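Local coordinates for SusD superfamily protein (Parabacteroides distasonis, PDB 3OTN), which probably binds carbohydrate or another nutrient at the bacterial outer membrane, as a member of the SusD family, at residues 44-47 with 48-52; 298-301 with 302-305; 388-392 with 393-397; 404-407 with 408-412; 422-425 with 426-430. All coordinates share one frame; numbering follows the deposited sequence.

Contact 1 (44-47 with 48-52)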
loop_
_atom_site.group_PDB
_atom_site.type_symbol
_atom_site.label_atom_id
_atom_site.label_comp_id
_atom_site.label_asym_id
_atom_site.label_seq_id
_atom_site.Cartn_x
_atom_site.Cartn_y
_atom_site.Cartn_z
ATOM N N THR A 44 3.471 6.460 8.524
ATOM C CA THR A 44 2.146 5.929 8.254
ATOM C C THR A 44 2.167 4.484 7.725
ATOM O O THR A 44 1.218 3.711 7.992
ATOM C CB THR A 44 1.342 6.826 7.283
ATOM O OG1 THR A 44 2.177 7.149 6.154
ATOM C CG2 THR A 44 0.849 8.091 7.978
ATOM N N ILE A 45 3.220 4.111 6.996
ATOM C CA ILE A 45 3.316 2.747 6.460
ATOM C C ILE A 45 3.356 1.662 7.519
ATOM O O ILE A 45 2.989 0.515 7.242
ATOM C CB ILE A 45 4.509 2.512 5.496
ATOM C CG1 ILE A 45 5.871 2.540 6.214
ATOM C CG2 ILE A 45 4.440 3.478 4.296
ATOM C CD1 ILE A 45 7.042 2.196 5.252
ATOM N N LEU A 46 3.768 2.023 8.735
ATOM C CA LEU A 46 3.882 1.048 9.801
ATOM C C LEU A 46 2.548 0.494 10.263
ATOM O O LEU A 46 2.518 -0.662 10.710
ATOM C CB LEU A 46 4.667 1.604 11.000
ATOM C CG LEU A 46 6.099 2.064 10.801
ATOM C CD1 LEU A 46 6.616 2.734 12.045
ATOM C CD2 LEU A 46 7.055 0.917 10.360
ATOM N N LEU A 47 1.471 1.285 10.165
ATOM C CA LEU A 47 0.132 0.844 10.597
ATOM C C LEU A 47 -0.279 -0.441 9.904
ATOM O O LEU A 47 -0.882 -1.329 10.526
ATOM C CB LEU A 47 -0.952 1.915 10.315
ATOM C CG LEU A 47 -2.388 1.604 10.822
ATOM C CD1 LEU A 47 -2.450 1.468 12.356
ATOM C CD2 LEU A 47 -3.411 2.663 10.361
ATOM N N LEU A 48 0.043 -0.517 8.615
ATOM C CA LEU A 48 -0.344 -1.635 7.763
ATOM C C LEU A 48 0.646 -2.791 7.777
ATOM O O LEU A 48 0.390 -3.804 7.153
ATOM C CB LEU A 48 -0.576 -1.150 6.337
ATOM C CG LEU A 48 -1.553 0.026 6.138
ATOM C CD1 LEU A 48 -1.605 0.406 4.668
ATOM C CD2 LEU A 48 -2.941 -0.282 6.660
ATOM N N GLU A 49 1.764 -2.644 8.481
ATOM C CA GLU A 49 2.721 -3.738 8.662
ATOM C C GLU A 49 2.767 -4.303 10.055
ATOM O O GLU A 49 3.193 -5.455 10.248
ATOM C CB GLU A 49 4.124 -3.281 8.256
ATOM C CG GLU A 49 4.212 -2.810 6.763
ATOM C CD GLU A 49 3.846 -3.899 5.764
ATOM O OE1 GLU A 49 4.105 -5.105 6.016
ATOM O OE2 GLU A 49 3.300 -3.558 4.699
ATOM N N TYR A 50 2.367 -3.515 11.038
ATOM C CA TYR A 50 2.529 -3.964 12.438
ATOM C C TYR A 50 1.578 -5.029 12.913
ATOM O O TYR A 50 1.881 -5.675 13.930
ATOM C CB TYR A 50 2.553 -2.783 13.393
ATOM C CG TYR A 50 3.864 -2.021 13.507
ATOM C CD1 TYR A 50 5.071 -2.499 12.985
ATOM C CD2 TYR A 50 3.907 -0.845 14.251
ATOM C CE1 TYR A 50 6.258 -1.808 13.204
ATOM C CE2 TYR A 50 5.080 -0.147 14.441
ATOM C CZ TYR A 50 6.249 -0.627 13.904
ATOM O OH TYR A 50 7.405 0.093 14.151
HETATM N N MSE A 51 0.486 -5.303 12.196
HETATM C CA MSE A 51 -0.425 -6.343 12.637
HETATM C C MSE A 51 -0.327 -7.639 11.851
HETATM O O MSE A 51 -0.980 -8.601 12.227
HETATM C CB MSE A 51 -1.875 -5.878 12.656
HETATM C CG MSE A 51 -2.159 -4.780 13.673
HETATM SE SE MSE A 51 -1.909 -5.366 15.512
HETATM C CE MSE A 51 -2.555 -7.115 15.580
ATOM N N THR A 52 0.524 -7.703 10.825
ATOM C CA THR A 52 0.662 -8.919 10.051
ATOM C C THR A 52 1.281 -10.055 10.837
ATOM O O THR A 52 1.088 -11.206 10.469
ATOM C CB THR A 52 1.532 -8.765 8.776
ATOM O OG1 THR A 52 2.889 -8.519 9.153
ATOM C CG2 THR A 52 1.032 -7.641 7.873
HETATM O O HOH W 1 -1.001 -4.039 10.131
#
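Leu46 and Tyr50 lie side by side and point the same way, and their meeting is the main apolar contact of this buried turn. Leu46 CB stands over one face of the Tyr50 ring, 4.0 Å from the centroid and 16° off the ring normal, a CH-pi contact. Its methyl CD1 reaches on to Tyr50 CZ at 3.9 Å. With CG of Leu46 beside its own backbone N (chi1 -60°), both methyls run up toward the phenol end.

The polar side is backbone work. Leu46 O accepts from two amides: Tyr50 N at 2.9 Å, helix-like in spacing, and Glu49 N at 3.1 Å, which sits well above the carbonyl plane. Water 1 then bridges the end of the turn, giving a proton to Leu47 O (2.7 Å) and taking one from Met51 N (2.8 Å).

Tyr50 OH is hydrogen-bonded to Ser284 O; an alanine at Tyr50 would probably leave that carbonyl without this partner and strip Leu46 of the ring it packs on.

Residues 44-47 coil with helical torsions but without regular helix bonding, in the loop between strands 42-43 and 55-56, with Leu47 against Phe67 of helix 64-68, Leu48 against Trp82 of helix 79-100 and Phe426 of helix 424-431.

Contact 2 (298-301 with 302-305)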
loop_
_atom_site.group_PDB
_atom_site.type_symbol
_atom_site.label_atom_id
_atom_site.label_comp_id
_atom_site.label_asym_id
_atom_site.label_seq_id
_atom_site.Cartn_x
_atom_site.Cartn_y
_atom_site.Cartn_z
ATOM N N GLY A 298 15.920 -22.182 -2.110
ATOM C CA GLY A 298 16.431 -21.682 -3.401
ATOM C C GLY A 298 15.737 -20.449 -3.998
ATOM O O GLY A 298 16.020 -20.038 -5.148
ATOM N N ASP A 299 14.836 -19.832 -3.241
ATOM C CA ASP A 299 14.165 -18.592 -3.718
ATOM C C ASP A 299 15.196 -17.453 -3.869
ATOM O O ASP A 299 15.942 -17.142 -2.927
ATOM C CB ASP A 299 13.056 -18.214 -2.735
ATOM C CG ASP A 299 12.026 -17.253 -3.318
ATOM O OD1 ASP A 299 12.420 -16.227 -3.875
ATOM O OD2 ASP A 299 10.809 -17.502 -3.151
ATOM N N LYS A 300 15.267 -16.844 -5.050
ATOM C CA LYS A 300 16.116 -15.673 -5.244
ATOM C C LYS A 300 15.832 -14.549 -4.233
ATOM O O LYS A 300 16.753 -13.841 -3.828
ATOM C CB LYS A 300 15.999 -15.137 -6.662
ATOM C CG LYS A 300 16.925 -13.979 -6.971
ATOM C CD LYS A 300 16.936 -13.644 -8.464
ATOM C CE LYS A 300 17.860 -12.475 -8.800
ATOM N NZ LYS A 300 17.944 -12.240 -10.243
ATOM N N ARG A 301 14.573 -14.382 -3.823
ATOM C CA ARG A 301 14.204 -13.286 -2.926
ATOM C C ARG A 301 14.908 -13.341 -1.570
ATOM O O ARG A 301 15.127 -12.283 -0.943
ATOM C CB ARG A 301 12.676 -13.223 -2.755
ATOM C CG ARG A 301 11.978 -12.785 -4.074
ATOM C CD ARG A 301 10.498 -13.067 -4.196
ATOM N NE ARG A 301 10.137 -14.482 -4.160
ATOM C CZ ARG A 301 8.977 -14.978 -4.598
ATOM N NH1 ARG A 301 8.010 -14.180 -5.076
ATOM N NH2 ARG A 301 8.760 -16.286 -4.520
ATOM N N THR A 302 15.282 -14.554 -1.131
ATOM C CA THR A 302 16.003 -14.724 0.136
ATOM C C THR A 302 17.533 -14.814 -0.027
ATOM O O THR A 302 18.252 -15.064 0.945
ATOM C CB THR A 302 15.465 -15.951 0.927
ATOM O OG1 THR A 302 15.501 -17.098 0.067
ATOM C CG2 THR A 302 14.035 -15.673 1.398
ATOM N N GLU A 303 18.042 -14.589 -1.229
ATOM C CA GLU A 303 19.494 -14.498 -1.412
ATOM C C GLU A 303 19.963 -13.142 -0.895
ATOM O O GLU A 303 19.215 -12.143 -0.941
ATOM C CB GLU A 303 19.895 -14.697 -2.868
ATOM C CG GLU A 303 19.544 -16.084 -3.381
ATOM C CD GLU A 303 19.928 -16.306 -4.842
ATOM O OE1 GLU A 303 20.494 -15.390 -5.483
ATOM O OE2 GLU A 303 19.641 -17.414 -5.342
ATOM N N GLU A 304 21.186 -13.127 -0.386
ATOM C CA GLU A 304 21.747 -11.944 0.257
ATOM C C GLU A 304 21.631 -10.733 -0.656
ATOM O O GLU A 304 22.034 -10.790 -1.813
ATOM C CB GLU A 304 23.218 -12.170 0.620
ATOM C CG GLU A 304 23.912 -10.990 1.333
ATOM C CD GLU A 304 23.315 -10.654 2.714
ATOM O OE1 GLU A 304 22.748 -11.537 3.377
ATOM O OE2 GLU A 304 23.488 -9.489 3.131
ATOM N N LYS A 305 21.104 -9.638 -0.106
ATOM C CA LYS A 305 20.928 -8.385 -0.846
ATOM C C LYS A 305 19.991 -8.483 -2.070
ATOM O O LYS A 305 20.198 -7.833 -3.101
ATOM C CB LYS A 305 22.301 -7.717 -1.150
ATOM C CG LYS A 305 22.973 -7.210 0.152
ATOM C CD LYS A 305 24.348 -6.627 -0.050
ATOM C CE LYS A 305 25.065 -6.380 1.265
ATOM N NZ LYS A 305 25.512 -7.638 1.976
HETATM O O HOH W 2 17.662 -18.096 -7.105
HETATM O O HOH W 3 17.157 -11.625 0.600
#
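The chain makes a short 3-10 turn here, with Thr302 N bonded to Asp299 O (3.2 Å) and Glu303 N to Lys300 O (3.0 Å), each donor standing above the carbonyl plane. Thr302 OG1 also comes within 3.0 Å of Asp299 O, its hydroxyl turned back over the start of the turn by a chi1 of 53°. Glu303 leans across the base of Lys300, its CB and CG resting by Lys300 O, while water 2 donates to both Glu303 OE2 (2.7 Å) and Gly298 O.

Asp299 and Arg301 lock the beginning of the turn. Arg301 grips the carboxylate side-on: NE meets OD1 of Asp299 at 2.9 Å and NH2 meets OD2 at 2.7 Å, both on syn lone pairs. On its anti side the same OD1 takes Arg301 N at 2.8 Å, so three N-H groups fix the carboxylate's rotation. The remaining arginine nitrogen, NH1, pairs with Asp417. An aspartate oxygen accepting from the amide two residues on is the signature of an Asx turn, here leading into a 3-10 turn.

Contact 3 (388-392 with 393-397). With EDO (1,2-ethanediol), chain S.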
loop_
_atom_site.group_PDB
_atom_site.type_symbol
_atom_site.label_atom_id
_atom_site.label_comp_id
_atom_site.label_asym_id
_atom_site.label_seq_id
_atom_site.Cartn_x
_atom_site.Cartn_y
_atom_site.Cartn_z
ATOM N N GLN A 388 5.616 -16.842 -14.246
ATOM C CA GLN A 388 6.512 -15.708 -14.508
ATOM C C GLN A 388 7.080 -15.167 -13.192
ATOM O O GLN A 388 8.270 -14.924 -13.091
ATOM C CB GLN A 388 5.788 -14.601 -15.297
ATOM C CG GLN A 388 5.479 -14.968 -16.768
ATOM C CD GLN A 388 4.246 -14.235 -17.318
ATOM O OE1 GLN A 388 3.685 -13.353 -16.651
ATOM N NE2 GLN A 388 3.812 -14.610 -18.529
ATOM N N ILE A 389 6.214 -15.001 -12.181
ATOM C CA ILE A 389 6.618 -14.485 -10.858
ATOM C C ILE A 389 7.541 -15.461 -10.161
ATOM O O ILE A 389 8.573 -15.079 -9.638
ATOM C CB ILE A 389 5.376 -14.022 -10.010
ATOM C CG1 ILE A 389 4.700 -12.835 -10.745
ATOM C CG2 ILE A 389 5.777 -13.651 -8.573
ATOM C CD1 ILE A 389 3.265 -12.555 -10.310
ATOM N N ARG A 390 7.208 -16.739 -10.229
ATOM C CA ARG A 390 8.062 -17.789 -9.713
ATOM C C ARG A 390 9.407 -17.851 -10.459
ATOM O O ARG A 390 10.446 -17.958 -9.818
ATOM C CB ARG A 390 7.333 -19.147 -9.752
ATOM C CG ARG A 390 6.229 -19.279 -8.682
ATOM C CD ARG A 390 5.445 -20.614 -8.844
ATOM N NE ARG A 390 6.340 -21.740 -8.684
ATOM C CZ ARG A 390 6.727 -22.280 -7.518
ATOM N NH1 ARG A 390 6.254 -21.869 -6.332
ATOM N NH2 ARG A 390 7.598 -23.273 -7.541
ATOM N N GLY A 391 9.379 -17.743 -11.791
ATOM C CA GLY A 391 10.610 -17.763 -12.623
ATOM C C GLY A 391 11.593 -16.636 -12.309
ATOM O O GLY A 391 12.789 -16.860 -12.230
ATOM N N ARG A 392 11.081 -15.420 -12.130
ATOM C CA ARG A 392 11.890 -14.313 -11.669
ATOM C C ARG A 392 12.554 -14.639 -10.315
ATOM O O ARG A 392 13.698 -14.257 -10.089
ATOM C CB ARG A 392 11.039 -13.062 -11.563
ATOM C CG ARG A 392 11.794 -11.849 -11.068
ATOM C CD ARG A 392 10.982 -10.617 -11.224
ATOM N NE ARG A 392 9.714 -10.610 -10.500
ATOM C CZ ARG A 392 8.750 -9.699 -10.688
ATOM N NH1 ARG A 392 8.907 -8.708 -11.568
ATOM N NH2 ARG A 392 7.627 -9.748 -9.971
ATOM N N ALA A 393 11.842 -15.358 -9.438
ATOM C CA ALA A 393 12.411 -15.808 -8.152
ATOM C C ALA A 393 13.312 -17.066 -8.249
ATOM O O ALA A 393 13.709 -17.614 -7.218
ATOM C CB ALA A 393 11.293 -16.025 -7.125
ATOM N N GLY A 394 13.650 -17.518 -9.458
ATOM C CA GLY A 394 14.504 -18.685 -9.634
ATOM C C GLY A 394 13.865 -20.016 -9.304
ATOM O O GLY A 394 14.575 -21.005 -9.168
ATOM N N LEU A 395 12.540 -20.037 -9.184
ATOM C CA LEU A 395 11.778 -21.208 -8.824
ATOM C C LEU A 395 11.216 -21.891 -10.059
ATOM O O LEU A 395 10.883 -21.242 -11.057
ATOM C CB LEU A 395 10.608 -20.821 -7.926
ATOM C CG LEU A 395 10.974 -20.101 -6.634
ATOM C CD1 LEU A 395 9.729 -19.643 -5.906
ATOM C CD2 LEU A 395 11.890 -20.997 -5.758
ATOM N N ALA A 396 11.088 -23.215 -9.964
ATOM C CA ALA A 396 10.496 -24.014 -11.022
ATOM C C ALA A 396 9.008 -23.690 -11.189
ATOM O O ALA A 396 8.373 -23.150 -10.251
ATOM C CB ALA A 396 10.697 -25.543 -10.729
ATOM N N PRO A 397 8.432 -24.014 -12.368
ATOM C CA PRO A 397 7.009 -23.697 -12.563
ATOM C C PRO A 397 6.103 -24.452 -11.603
ATOM O O PRO A 397 6.478 -25.484 -11.077
ATOM C CB PRO A 397 6.721 -24.092 -14.026
ATOM C CG PRO A 397 8.020 -24.585 -14.617
ATOM C CD PRO A 397 8.977 -24.828 -13.477
HETATM C C1 EDO S . 1.159 -11.533 -19.008
HETATM O O1 EDO S . 1.355 -12.928 -19.266
HETATM C C2 EDO S . 2.349 -10.983 -18.233
HETATM O O2 EDO S . 2.558 -9.612 -18.596
#
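Ala396 O is gripped by two nitrogens of Arg390, NE at 2.9 Å and NH2 at 2.8 Å, both approaching with the oxygen close to the guanidinium plane. The arginine reaches past the end of its helix to do this, bending at chi3 (61°), which brings the NE edge round to the carbonyl. Leu395 CB lies over one face of the same group, 3.9 Å from Arg390 NH2, and the two side chains cross at about a right angle.

Underneath, the backbone ends the helix in a Schellman motif. Leu395 N reaches back to Arg390 O (3.0 Å) and Gly394 N to Gly391 O (3.0 Å), with Gly394 as the C-prime residue at positive phi. Arg390 is thus used at both ends, its carbonyl closing the motif and its guanidinium holding the loop that leaves it.

Arg390 NH1 pairs with Glu409, tying the end of helix 380-392 to helix 403-418, and with Glu296 as well. Ile389 packs on helix 403-418 and on helix 360-375, while Ala393 rests against the loop holding Asp299 and Arg301.

Contact 4 (404-407 with 408-412). With ACT (acetate ion), chain H.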
loop_
_atom_site.group_PDB
_atom_site.type_symbol
_atom_site.label_atom_id
_atom_site.label_comp_id
_atom_site.label_asym_id
_atom_site.label_seq_id
_atom_site.Cartn_x
_atom_site.Cartn_y
_atom_site.Cartn_z
ATOM N N SER A 404 -8.227 -24.707 -5.481
ATOM C CA SER A 404 -7.920 -24.258 -4.127
ATOM C C SER A 404 -6.396 -24.156 -3.926
ATOM O O SER A 404 -5.904 -23.167 -3.395
ATOM C CB SER A 404 -8.559 -25.221 -3.114
ATOM O OG SER A 404 -8.237 -24.875 -1.791
ATOM N N ALA A 405 -5.667 -25.190 -4.357
ATOM C CA ALA A 405 -4.203 -25.163 -4.303
ATOM C C ALA A 405 -3.654 -24.007 -5.153
ATOM O O ALA A 405 -2.671 -23.376 -4.754
ATOM C CB ALA A 405 -3.575 -26.476 -4.766
ATOM N N PHE A 406 -4.263 -23.759 -6.321
ATOM C CA PHE A 406 -3.849 -22.620 -7.160
ATOM C C PHE A 406 -4.109 -21.272 -6.494
ATOM O O PHE A 406 -3.253 -20.395 -6.536
ATOM C CB PHE A 406 -4.473 -22.649 -8.554
ATOM C CG PHE A 406 -3.875 -21.643 -9.484
ATOM C CD1 PHE A 406 -2.754 -21.959 -10.231
ATOM C CD2 PHE A 406 -4.434 -20.374 -9.616
ATOM C CE1 PHE A 406 -2.199 -21.034 -11.084
ATOM C CE2 PHE A 406 -3.864 -19.441 -10.443
ATOM C CZ PHE A 406 -2.750 -19.767 -11.171
ATOM N N LEU A 407 -5.276 -21.089 -5.887
ATOM C CA LEU A 407 -5.542 -19.864 -5.144
ATOM C C LEU A 407 -4.521 -19.642 -4.019
ATOM O O LEU A 407 -4.044 -18.517 -3.810
ATOM C CB LEU A 407 -6.962 -19.873 -4.602
ATOM C CG LEU A 407 -7.469 -18.657 -3.834
ATOM C CD1 LEU A 407 -7.216 -17.365 -4.596
ATOM C CD2 LEU A 407 -8.947 -18.838 -3.525
ATOM N N GLU A 408 -4.154 -20.709 -3.309
ATOM C CA GLU A 408 -3.197 -20.561 -2.225
ATOM C C GLU A 408 -1.783 -20.239 -2.743
ATOM O O GLU A 408 -1.016 -19.533 -2.061
ATOM C CB GLU A 408 -3.233 -21.788 -1.303
ATOM C CG GLU A 408 -4.563 -21.877 -0.567
ATOM C CD GLU A 408 -4.627 -22.928 0.521
ATOM O OE1 GLU A 408 -3.600 -23.558 0.824
ATOM O OE2 GLU A 408 -5.732 -23.091 1.090
ATOM N N GLU A 409 -1.432 -20.743 -3.923
ATOM C CA GLU A 409 -0.146 -20.387 -4.563
ATOM C C GLU A 409 -0.116 -18.919 -4.985
ATOM O O GLU A 409 0.925 -18.280 -4.842
ATOM C CB GLU A 409 0.147 -21.282 -5.764
ATOM C CG GLU A 409 1.403 -20.909 -6.563
ATOM C CD GLU A 409 2.687 -20.990 -5.747
ATOM O OE1 GLU A 409 2.746 -21.715 -4.728
ATOM O OE2 GLU A 409 3.658 -20.347 -6.162
ATOM N N VAL A 410 -1.240 -18.390 -5.489
ATOM C CA VAL A 410 -1.359 -16.933 -5.810
ATOM C C VAL A 410 -1.169 -16.112 -4.531
ATOM O O VAL A 410 -0.374 -15.181 -4.484
ATOM C CB VAL A 410 -2.722 -16.611 -6.455
ATOM C CG1 VAL A 410 -2.943 -15.104 -6.579
ATOM C CG2 VAL A 410 -2.858 -17.325 -7.820
ATOM N N TRP A 411 -1.862 -16.520 -3.467
ATOM C CA TRP A 411 -1.673 -15.910 -2.161
ATOM C C TRP A 411 -0.199 -15.976 -1.751
ATOM O O TRP A 411 0.365 -14.960 -1.329
ATOM C CB TRP A 411 -2.535 -16.559 -1.100
ATOM C CG TRP A 411 -3.998 -16.254 -1.187
ATOM C CD1 TRP A 411 -4.620 -15.256 -1.922
ATOM C CD2 TRP A 411 -5.031 -16.936 -0.493
ATOM N NE1 TRP A 411 -5.973 -15.299 -1.715
ATOM C CE2 TRP A 411 -6.258 -16.325 -0.855
ATOM C CE3 TRP A 411 -5.051 -18.028 0.385
ATOM C CZ2 TRP A 411 -7.487 -16.750 -0.335
ATOM C CZ3 TRP A 411 -6.285 -18.452 0.904
ATOM C CH2 TRP A 411 -7.478 -17.818 0.528
ATOM N N ASP A 412 0.429 -17.149 -1.906
ATOM C CA ASP A 412 1.835 -17.298 -1.542
ATOM C C ASP A 412 2.700 -16.247 -2.250
ATOM O O ASP A 412 3.523 -15.542 -1.608
ATOM C CB ASP A 412 2.375 -18.693 -1.870
ATOM C CG ASP A 412 2.083 -19.744 -0.778
ATOM O OD1 ASP A 412 1.357 -19.490 0.220
ATOM O OD2 ASP A 412 2.599 -20.866 -0.938
HETATM C C ACT H . -9.254 -21.756 0.001
HETATM O O ACT H . -8.141 -22.318 -0.058
HETATM O OXT ACT H . -10.004 -22.002 -0.968
HETATM C CH3 ACT H . -9.690 -20.866 1.137
#
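This is the i to i+4 hydrogen bonding of an alpha-helix, two turns of helix 403-418, with one flank facing the neighbouring helices and another holding an acetate, probably from the crystallisation liquor. Four backbone bonds run from Glu408, Glu409, Val410 and Trp411 N back to the carbonyls of Ser404, Ala405, Phe406 and Leu407 in turn.

On the inner flank Phe406 and Val410 meet obliquely, CE2 to CG2 at 3.5 Å. The ring swings out with CG opposite its backbone N (chi1 -170°), which carries it to Ser382 and Val386 of helix 380-392. Next along the chain, Leu407 crosses the Trp411 indole at a slant: its CD1 stands 4.2 Å from the centroid of the five-membered ring, off-centre, and its CG is 4.0 Å from Trp411 CE2. Leu407 O lies over the same indole. Trp411 NE1 is hydrogen-bonded to Glu369 of helix 360-375. A serine at Trp411 would probably leave Glu369 without that donor and uncover the flank of Leu407.

At the acetate, Glu408 OE2 stands 2.8 Å from the acetate O, close enough that one of the two acids probably holds a proton, and the acetate methyl CH3 lies 3.8 Å from Trp411 CH2.

Contact 5 (422-425 with 426-430)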
loop_
_atom_site.group_PDB
_atom_site.type_symbol
_atom_site.label_atom_id
_atom_site.label_comp_id
_atom_site.label_asym_id
_atom_site.label_seq_id
_atom_site.Cartn_x
_atom_site.Cartn_y
_atom_site.Cartn_z
ATOM N N ASN A 422 2.740 -2.758 2.007
ATOM C CA ASN A 422 1.428 -2.325 2.484
ATOM C C ASN A 422 0.278 -3.007 1.748
ATOM O O ASN A 422 -0.761 -2.385 1.477
ATOM C CB ASN A 422 1.303 -0.758 2.434
ATOM C CG ASN A 422 1.919 -0.030 3.665
ATOM O OD1 ASN A 422 1.718 1.173 3.811
ATOM N ND2 ASN A 422 2.697 -0.731 4.502
ATOM N N LYS A 423 0.455 -4.279 1.391
ATOM C CA LYS A 423 -0.610 -5.077 0.717
ATOM C C LYS A 423 -1.125 -6.239 1.539
ATOM O O LYS A 423 -2.298 -6.619 1.420
ATOM C CB LYS A 423 -0.083 -5.669 -0.613
ATOM C CG LYS A 423 0.414 -4.662 -1.614
ATOM C CD LYS A 423 -0.679 -3.725 -2.067
ATOM C CE LYS A 423 -0.107 -2.621 -2.966
ATOM N NZ LYS A 423 -1.205 -2.037 -3.729
HETATM N N MSE A 424 -0.219 -6.833 2.319
HETATM C CA MSE A 424 -0.469 -8.062 3.045
HETATM C C MSE A 424 -1.613 -7.904 4.080
HETATM O O MSE A 424 -2.476 -8.792 4.205
HETATM C CB MSE A 424 0.842 -8.517 3.715
HETATM C CG MSE A 424 0.780 -9.808 4.444
HETATM SE SE MSE A 424 2.463 -10.150 5.382
HETATM C CE MSE A 424 3.571 -10.612 3.818
ATOM N N TRP A 425 -1.601 -6.809 4.843
ATOM C CA TRP A 425 -2.622 -6.614 5.886
ATOM C C TRP A 425 -4.022 -6.575 5.225
ATOM O O TRP A 425 -4.933 -7.269 5.656
ATOM C CB TRP A 425 -2.377 -5.360 6.717
ATOM C CG TRP A 425 -3.386 -5.191 7.827
ATOM C CD1 TRP A 425 -4.290 -4.200 7.939
ATOM C CD2 TRP A 425 -3.634 -6.086 8.914
ATOM N NE1 TRP A 425 -5.064 -4.380 9.047
ATOM C CE2 TRP A 425 -4.685 -5.531 9.673
ATOM C CE3 TRP A 425 -3.073 -7.284 9.324
ATOM C CZ2 TRP A 425 -5.183 -6.145 10.814
ATOM C CZ3 TRP A 425 -3.562 -7.901 10.444
ATOM C CH2 TRP A 425 -4.607 -7.329 11.184
ATOM N N PHE A 426 -4.144 -5.800 4.160
ATOM C CA PHE A 426 -5.398 -5.743 3.385
ATOM C C PHE A 426 -5.811 -7.119 2.795
ATOM O O PHE A 426 -6.991 -7.472 2.838
ATOM C CB PHE A 426 -5.304 -4.700 2.268
ATOM C CG PHE A 426 -5.214 -3.258 2.761
ATOM C CD1 PHE A 426 -5.927 -2.821 3.867
ATOM C CD2 PHE A 426 -4.405 -2.352 2.094
ATOM C CE1 PHE A 426 -5.849 -1.487 4.294
ATOM C CE2 PHE A 426 -4.317 -1.036 2.496
ATOM C CZ PHE A 426 -5.040 -0.595 3.600
ATOM N N ASP A 427 -4.850 -7.897 2.294
ATOM C CA ASP A 427 -5.152 -9.299 1.882
ATOM C C ASP A 427 -5.739 -10.153 3.042
ATOM O O ASP A 427 -6.737 -10.871 2.886
ATOM C CB ASP A 427 -3.896 -10.010 1.373
ATOM C CG ASP A 427 -3.415 -9.513 0.044
ATOM O OD1 ASP A 427 -4.058 -8.665 -0.627
ATOM O OD2 ASP A 427 -2.345 -10.025 -0.363
HETATM N N MSE A 428 -5.120 -10.046 4.202
HETATM C CA MSE A 428 -5.579 -10.756 5.385
HETATM C C MSE A 428 -7.024 -10.370 5.762
HETATM O O MSE A 428 -7.819 -11.233 6.117
HETATM C CB MSE A 428 -4.617 -10.546 6.564
HETATM C CG MSE A 428 -3.238 -11.164 6.369
HETATM SE SE MSE A 428 -2.058 -10.663 7.840
HETATM C CE MSE A 428 -0.466 -11.744 7.474
ATOM N N LEU A 429 -7.360 -9.091 5.658
ATOM C CA LEU A 429 -8.705 -8.625 6.016
ATOM C C LEU A 429 -9.772 -9.110 5.010
ATOM O O LEU A 429 -10.867 -9.509 5.416
ATOM C CB LEU A 429 -8.733 -7.098 6.109
ATOM C CG LEU A 429 -7.899 -6.451 7.241
ATOM C CD1 LEU A 429 -8.123 -4.939 7.244
ATOM C CD2 LEU A 429 -8.217 -7.062 8.660
ATOM N N ARG A 430 -9.464 -9.085 3.716
ATOM C CA ARG A 430 -10.455 -9.468 2.712
ATOM C C ARG A 430 -10.643 -10.979 2.566
ATOM O O ARG A 430 -11.725 -11.407 2.171
ATOM C CB ARG A 430 -10.212 -8.769 1.352
ATOM C CG ARG A 430 -9.021 -9.231 0.603
ATOM C CD ARG A 430 -8.839 -8.419 -0.684
ATOM N NE ARG A 430 -7.550 -8.764 -1.249
ATOM C CZ ARG A 430 -7.280 -9.929 -1.846
ATOM N NH1 ARG A 430 -8.232 -10.863 -2.033
ATOM N NH2 ARG A 430 -6.057 -10.162 -2.269
#
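Trp425 and Leu429 fit together one turn apart at the start of the alpha-helix 424-431, the leucine filling the hollow beside the indole. Leu429 CG sits over the face of the five-membered ring, 4.2 Å from its centroid, a CH-pi contact. Its two methyls spread over that same face: CD1 comes to Trp425 NE1 at 3.6 Å, and CD2 to Trp425 CZ2 at 3.8 Å. The first torsion of the tryptophan sets CG opposite the backbone N (chi1 -177°), which turns the indole to the side where Leu429 and Met428 meet it.

Met428, a selenomethionine, takes the other end of the tryptophan. Its SE touches Trp425 CE3 at 3.8 Å, an oblique Met-aromatic contact, the two side chains crossing at about a right angle. Beyond the selenium, Met428 CE runs beside Met424, 3.8 Å from Met424 CG, so the two selenomethionines lie alongside each other and both pack on Tyr415 of helix 403-418. On a further side Asn422 O approaches the Phe426 ring obliquely, nearest CD2, and Arg131 makes a cation-pi contact with that ring.

Regular bonds hold the frame: Asp427 N to Lys423 O, Met428 N to Met424 O, Leu429 N to Trp425 O. Asp427, whose OD2 is paired with Arg414, also has Arg430 NH2 above its carboxylate plane, 3.0 Å from Asp427 OD1.

Each contact is local, and they follow one another along the chain with none nested or crossed. Contact 1 makes a turn in the loop between strands 42-43 and 55-56; far on in sequence, contact 5 starts helix 424-431 and meets it, Asn422 bonding to Ile45 and Glu49. This joins the N-terminal part of the chain to the C-terminal one. Contact 2 turns the loop after helix 289-292 and touches contact 3, where Lys300 N meets Ala393 O. Contact 3 ends helix 380-392, and Arg390 ties it to Glu409 in contact 4 on helix 403-418. Contacts 4 and 5 sit on successive helices without touching, their nearest atoms about 5 Å apart.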